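Local structure of N-(5'-phosphoribosyl)anthranilate isomerase (4WUI) at residues 65-73 and 92-100. The protein probably catalyses the isomerisation of N-(5-phosphoribosyl)anthranilate to 1-(2-carboxyphenylamino)-1-deoxyribulose 5-phosphate, the third step of tryptophan synthesis from chorismate. Residues are numbered along the deposited sequence; the frame is centred on the assembly and turned at random.
Sequences TPIADALAL and DVAYAAARF
Leu71 meets Tyr95, Ala96, Arg99 and Phe100 with its two methyl groups. Its CD1 lies 3.6 Å from CE2 of the Tyr95 ring and also touches CB and CD of Arg99. Its CD2 turns to the other flank, 3.6 Å from CB of Phe100, and rests on Ala96. CG of Leu71 lies anti to the carbonyl carbon (chi1 -77°), and from there the two methyls reach segment 92-100. One turn earlier, Ile67 divides its branches in a similar way. CG1 stands anti to the backbone N (chi1 -166°) and brings CD1 to 3.9 Å from CB of Ala96. CG2 touches the Tyr95 ring, 3.8 Å from its CD2, and also meets the Asp92 carboxylate.

The two helices, 67-77 and 90-99, are consecutive outer helices of the (beta/alpha)8 barrel. Strand 81-84 runs between them in sequence. On the barrel side, Leu71 touches its Leu82 and Ile67 its Leu84. The axes of segments 67-73 and 92-99 cross at -32°, 10.2 Å apart at their closest approach. CB of Ala96 is touched by both Ile67 CD1 and Leu71 CD2.

No direct hydrogen bond joins the segments. A water links their first turns: it accepts from Ile67 N and donates to Asp92 OD2, 2.8 Å away. On the outer side, the Arg99 guanidinium lies over Tyr95, with CE1 above its centre. Its NH1 donates to Tyr95 O at 3.0 Å, in the carbonyl plane and on a lone pair. This bond and the contact with the ring probably limit rotation of the guanidinium. The Tyr95 OH lies 4.3 Å from CB of Ala68.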
loop_
_atom_site.group_PDB
_atom_site.type_symbol
_atom_site.label_atom_id
_atom_site.label_comp_id
_atom_site.label_asym_id
_atom_site.label_seq_id
_atom_site.Cartn_x
_atom_site.Cartn_y
_atom_site.Cartn_z
ATOM N N THR A 65 13.013 -3.527 -10.066
ATOM C CA THR A 65 13.041 -4.800 -10.776
ATOM C C THR A 65 12.584 -4.568 -12.227
ATOM O O THR A 65 11.519 -4.024 -12.450
ATOM C CB THR A 65 12.122 -5.809 -10.077
ATOM O OG1 THR A 65 12.517 -5.981 -8.704
ATOM C CG2 THR A 65 12.103 -7.141 -10.794
ATOM N N PRO A 66 13.366 -4.995 -13.236
ATOM C CA PRO A 66 12.902 -4.855 -14.626
ATOM C C PRO A 66 11.494 -5.412 -14.768
ATOM O O PRO A 66 11.190 -6.466 -14.212
ATOM C CB PRO A 66 13.909 -5.684 -15.417
ATOM C CG PRO A 66 15.175 -5.611 -14.588
ATOM C CD PRO A 66 14.710 -5.606 -13.156
ATOM N N ILE A 67 10.637 -4.720 -15.513
ATOM C CA ILE A 67 9.227 -5.043 -15.489
ATOM C C ILE A 67 8.911 -6.473 -15.898
ATOM O O ILE A 67 8.032 -7.085 -15.302
ATOM C CB ILE A 67 8.397 -3.989 -16.298
ATOM C CG1 ILE A 67 6.893 -4.112 -16.011
ATOM C CG2 ILE A 67 8.678 -4.070 -17.783
ATOM C CD1 ILE A 67 6.525 -3.822 -14.573
ATOM N N ALA A 68 9.616 -7.045 -16.870
ATOM C CA ALA A 68 9.341 -8.427 -17.227
ATOM C C ALA A 68 9.660 -9.388 -16.060
ATOM O O ALA A 68 8.956 -10.382 -15.847
ATOM C CB ALA A 68 10.110 -8.818 -18.486
ATOM N N ASP A 69 10.731 -9.101 -15.332
ATOM C CA ASP A 69 11.086 -9.884 -14.158
ATOM C C ASP A 69 10.069 -9.707 -13.033
ATOM O O ASP A 69 9.778 -10.664 -12.313
ATOM C CB ASP A 69 12.469 -9.490 -13.638
ATOM C CG ASP A 69 13.609 -9.931 -14.524
ATOM O OD1 ASP A 69 13.395 -10.666 -15.514
ATOM O OD2 ASP A 69 14.757 -9.603 -14.142
ATOM N N ALA A 70 9.551 -8.496 -12.884
ATOM C CA ALA A 70 8.546 -8.244 -11.874
ATOM C C ALA A 70 7.283 -9.034 -12.151
ATOM O O ALA A 70 6.658 -9.588 -11.240
ATOM C CB ALA A 70 8.250 -6.761 -11.769
ATOM N N LEU A 71 6.894 -9.093 -13.426
ATOM C CA LEU A 71 5.756 -9.903 -13.836
ATOM C C LEU A 71 5.986 -11.370 -13.530
ATOM O O LEU A 71 5.116 -12.058 -13.002
ATOM C CB LEU A 71 5.484 -9.699 -15.321
ATOM C CG LEU A 71 4.782 -8.397 -15.668
ATOM C CD1 LEU A 71 4.922 -8.116 -17.156
ATOM C CD2 LEU A 71 3.314 -8.452 -15.264
ATOM N N ALA A 72 7.171 -11.868 -13.872
ATOM C CA ALA A 72 7.500 -13.268 -13.606
ATOM C C ALA A 72 7.424 -13.567 -12.110
ATOM O O ALA A 72 6.937 -14.633 -11.701
ATOM C CB ALA A 72 8.871 -13.611 -14.163
ATOM N N LEU A 73 7.903 -12.622 -11.297
ATOM C CA LEU A 73 7.884 -12.803 -9.844
ATOM C C LEU A 73 6.452 -12.739 -9.292
ATOM O O LEU A 73 6.089 -13.508 -8.393
ATOM C CB LEU A 73 8.745 -11.728 -9.191
ATOM C CG LEU A 73 8.925 -11.855 -7.675
ATOM C CD1 LEU A 73 9.557 -13.180 -7.299
ATOM C CD2 LEU A 73 9.790 -10.710 -7.196
ATOM N N ASP A 92 5.800 1.063 -18.772
ATOM C CA ASP A 92 5.938 -0.167 -18.004
ATOM C C ASP A 92 4.649 -0.517 -17.262
ATOM O O ASP A 92 4.297 -1.696 -17.152
ATOM C CB ASP A 92 7.076 -0.032 -16.979
ATOM C CG ASP A 92 8.459 -0.218 -17.569
ATOM O OD1 ASP A 92 8.582 -0.503 -18.777
ATOM O OD2 ASP A 92 9.411 -0.088 -16.779
ATOM N N VAL A 93 3.942 0.493 -16.761
ATOM C CA VAL A 93 2.684 0.242 -16.078
ATOM C C VAL A 93 1.719 -0.460 -17.038
ATOM O O VAL A 93 1.096 -1.473 -16.686
ATOM C CB VAL A 93 2.064 1.521 -15.512
ATOM C CG1 VAL A 93 0.676 1.254 -14.945
ATOM C CG2 VAL A 93 2.980 2.161 -14.478
ATOM N N ALA A 94 1.600 0.048 -18.270
ATOM C CA ALA A 94 0.658 -0.521 -19.226
ATOM C C ALA A 94 1.125 -1.881 -19.748
ATOM O O ALA A 94 0.302 -2.750 -20.026
ATOM C CB ALA A 94 0.430 0.451 -20.360
ATOM N N TYR A 95 2.431 -2.055 -19.894
ATOM C CA TYR A 95 2.991 -3.345 -20.284
ATOM C C TYR A 95 2.559 -4.391 -19.270
ATOM O O TYR A 95 2.089 -5.486 -19.618
ATOM C CB TYR A 95 4.522 -3.226 -20.336
ATOM C CG TYR A 95 5.245 -4.501 -20.699
ATOM C CD1 TYR A 95 5.539 -4.814 -22.018
ATOM C CD2 TYR A 95 5.673 -5.375 -19.720
ATOM C CE1 TYR A 95 6.208 -5.969 -22.362
ATOM C CE2 TYR A 95 6.346 -6.539 -20.052
ATOM C CZ TYR A 95 6.614 -6.834 -21.360
ATOM O OH TYR A 95 7.289 -8.004 -21.644
ATOM N N ALA A 96 2.702 -4.060 -17.985
ATOM C CA ALA A 96 2.275 -4.957 -16.922
ATOM C C ALA A 96 0.765 -5.165 -16.893
ATOM O O ALA A 96 0.293 -6.278 -16.728
ATOM C CB ALA A 96 2.783 -4.448 -15.580
ATOM N N ALA A 97 -0.002 -4.083 -17.066
ATOM C CA ALA A 97 -1.452 -4.191 -17.000
ATOM C C ALA A 97 -2.010 -5.099 -18.090
ATOM O O ALA A 97 -3.034 -5.740 -17.874
ATOM C CB ALA A 97 -2.088 -2.813 -17.060
ATOM N N ALA A 98 -1.357 -5.170 -19.234
ATOM C CA ALA A 98 -1.819 -6.065 -20.285
ATOM C C ALA A 98 -1.520 -7.530 -19.967
ATOM O O ALA A 98 -2.144 -8.438 -20.554
ATOM C CB ALA A 98 -1.191 -5.693 -21.627
ATOM N N ARG A 99 -0.568 -7.769 -19.080
ATOM C CA ARG A 99 0.019 -9.094 -18.856
ATOM C C ARG A 99 -0.276 -9.695 -17.491
ATOM O O ARG A 99 0.109 -10.836 -17.245
ATOM C CB ARG A 99 1.529 -9.024 -19.103
ATOM C CG ARG A 99 1.872 -8.847 -20.570
ATOM C CD ARG A 99 3.305 -8.427 -20.793
ATOM N NE ARG A 99 3.625 -8.308 -22.212
ATOM C CZ ARG A 99 3.257 -7.291 -22.975
ATOM N NH1 ARG A 99 2.556 -6.283 -22.476
ATOM N NH2 ARG A 99 3.604 -7.277 -24.253
ATOM N N PHE A 100 -0.923 -8.957 -16.593
ATOM C CA PHE A 100 -1.198 -9.436 -15.225
ATOM C C PHE A 100 -2.522 -8.817 -14.811
ATOM O O PHE A 100 -2.790 -7.684 -15.174
ATOM C CB PHE A 100 -0.056 -9.012 -14.269
ATOM C CG PHE A 100 -0.166 -9.650 -12.908
ATOM C CD1 PHE A 100 0.239 -10.967 -12.698
ATOM C CD2 PHE A 100 -0.781 -8.971 -11.864
ATOM C CE1 PHE A 100 0.070 -11.583 -11.489
ATOM C CE2 PHE A 100 -0.957 -9.593 -10.643
ATOM C CZ PHE A 100 -0.539 -10.902 -10.463
HETATM O O HOH W 1 11.325 -2.006 -16.285
#